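Local coordinates for protein lipase aflb (Neosartorya fumigata, PDB 6IDY) that probably hydrolyses ester bonds of lipid substrates such as triacylglycerols, as a fungal lipase of the alpha/beta-hydrolase fold with a bound calcium ion, at residues L165-A170 against Q199-D204. Numbering follows the deposited sequence.
Sequences LVPGTA and QASLND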
loop_
_atom_site.group_PDB
_atom_site.type_symbol
_atom_site.label_atom_id
_atom_site.label_comp_id
_atom_site.label_asym_id
_atom_site.label_seq_id
_atom_site.Cartn_x
_atom_site.Cartn_y
_atom_site.Cartn_z
ATOM N N LEU A 165 7.287 -4.215 5.002
ATOM C CA LEU A 165 6.408 -3.880 3.890
ATOM C C LEU A 165 4.979 -3.797 4.402
ATOM O O LEU A 165 4.417 -4.802 4.840
ATOM C CB LEU A 165 6.546 -4.892 2.744
ATOM C CG LEU A 165 7.957 -5.152 2.202
ATOM C CD1 LEU A 165 7.925 -6.243 1.150
ATOM C CD2 LEU A 165 8.601 -3.871 1.642
ATOM N N VAL A 166 4.421 -2.576 4.413
ATOM C CA VAL A 166 3.078 -2.285 4.929
ATOM C C VAL A 166 2.088 -2.213 3.755
ATOM O O VAL A 166 2.318 -1.458 2.815
ATOM C CB VAL A 166 3.054 -1.019 5.844
ATOM C CG1 VAL A 166 1.669 -0.785 6.441
ATOM C CG2 VAL A 166 4.090 -1.127 6.961
ATOM N N PRO A 167 0.990 -2.997 3.791
ATOM C CA PRO A 167 0.057 -3.012 2.654
ATOM C C PRO A 167 -0.873 -1.810 2.591
ATOM O O PRO A 167 -0.940 -1.029 3.539
ATOM C CB PRO A 167 -0.743 -4.289 2.904
ATOM C CG PRO A 167 -0.800 -4.383 4.387
ATOM C CD PRO A 167 0.567 -3.950 4.837
ATOM N N GLY A 168 -1.606 -1.713 1.484
ATOM C CA GLY A 168 -2.601 -0.680 1.259
ATOM C C GLY A 168 -4.004 -1.203 1.498
ATOM O O GLY A 168 -4.192 -2.332 1.964
ATOM N N THR A 169 -4.994 -0.379 1.164
ATOM C CA THR A 169 -6.413 -0.683 1.338
ATOM C C THR A 169 -6.871 -1.901 0.547
ATOM O O THR A 169 -6.536 -2.039 -0.640
ATOM C CB THR A 169 -7.248 0.552 0.987
ATOM O OG1 THR A 169 -6.846 1.644 1.812
ATOM C CG2 THR A 169 -8.738 0.314 1.126
ATOM N N ALA A 170 -7.637 -2.786 1.233
ATOM C CA ALA A 170 -8.311 -3.967 0.690
ATOM C C ALA A 170 -7.396 -4.999 0.019
ATOM O O ALA A 170 -7.894 -5.945 -0.595
ATOM C CB ALA A 170 -9.399 -3.517 -0.277
ATOM N N GLN A 199 -8.344 -8.481 7.888
ATOM C CA GLN A 199 -9.476 -7.879 7.169
ATOM C C GLN A 199 -8.956 -6.981 6.030
ATOM O O GLN A 199 -9.649 -6.063 5.579
ATOM C CB GLN A 199 -10.449 -7.134 8.127
ATOM C CG GLN A 199 -11.291 -8.036 9.046
ATOM C CD GLN A 199 -10.504 -8.836 10.063
ATOM O OE1 GLN A 199 -10.320 -10.050 9.920
ATOM N NE2 GLN A 199 -10.023 -8.187 11.110
ATOM N N ALA A 200 -7.711 -7.259 5.577
ATOM C CA ALA A 200 -7.005 -6.573 4.492
ATOM C C ALA A 200 -7.094 -5.044 4.583
ATOM O O ALA A 200 -7.507 -4.386 3.625
ATOM C CB ALA A 200 -7.507 -7.080 3.135
ATOM N N SER A 201 -6.749 -4.484 5.767
ATOM C CA SER A 201 -6.742 -3.034 6.033
ATOM C C SER A 201 -8.105 -2.329 5.829
ATOM O O SER A 201 -8.133 -1.112 5.652
ATOM C CB SER A 201 -5.653 -2.340 5.208
ATOM O OG SER A 201 -4.398 -2.984 5.350
ATOM N N LEU A 202 -9.220 -3.079 5.855
ATOM C CA LEU A 202 -10.559 -2.494 5.675
ATOM C C LEU A 202 -11.215 -2.095 6.993
ATOM O O LEU A 202 -12.128 -1.273 6.984
ATOM C CB LEU A 202 -11.484 -3.375 4.831
ATOM C CG LEU A 202 -11.133 -3.470 3.342
ATOM C CD1 LEU A 202 -11.914 -4.563 2.686
ATOM C CD2 LEU A 202 -11.364 -2.134 2.618
ATOM N N ASN A 203 -10.707 -2.609 8.129
ATOM C CA ASN A 203 -11.183 -2.198 9.449
ATOM C C ASN A 203 -10.574 -0.829 9.776
ATOM O O ASN A 203 -9.754 -0.302 9.013
ATOM C CB ASN A 203 -10.745 -3.193 10.545
ATOM C CG ASN A 203 -11.413 -4.539 10.569
ATOM O OD1 ASN A 203 -12.395 -4.812 9.876
ATOM N ND2 ASN A 203 -10.885 -5.412 11.404
ATOM N N ASP A 204 -10.973 -0.277 10.922
ATOM C CA ASP A 204 -10.525 0.981 11.499
ATOM C C ASP A 204 -8.993 1.152 11.352
ATOM O O ASP A 204 -8.227 0.301 11.811
ATOM C CB ASP A 204 -10.946 0.990 12.982
ATOM C CG ASP A 204 -10.699 2.259 13.769
ATOM O OD1 ASP A 204 -10.048 3.181 13.230
ATOM O OD2 ASP A 204 -11.154 2.328 14.924
HETATM O O HOH W 1 -3.118 -0.518 5.011
#
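T169 and A170 meet A200, S201 and L202 in a buried loop-to-loop contact of the alpha/beta-hydrolase fold. It joins the loops that follow the neighbouring parallel strands 161-166 and 190-195, the second loop leading into helix 205-223. The sequence GTA after strand 161-166 fits the usual place of the oxyanion-hole loop in lipases of this fold, though that role is inferred here. One direct hydrogen bond links the two backbones. A170 N gives its hydrogen to A200 O at 2.9 Å, but the bond is weak, bent to 117°. A water makes a second link: it donates to P167 O at 2.7 Å and accepts from S201 OG at 2.8 Å. S201 O is held by Q234 and S284. T169 OG1 bonds to Q234 and Q288. OG1 sits at chi1 -58°, which puts CG2 anti to the backbone N and brings this methyl of T169 to L202. The T169 and L202 side chains cross at about a right angle. Helix 414-424 also packs on A170, A200 and L202. At the apolar end of the contact, L202 CD2 touches two methyls, A170 CB at 3.8 Å and T169 CG2 at 3.9 Å.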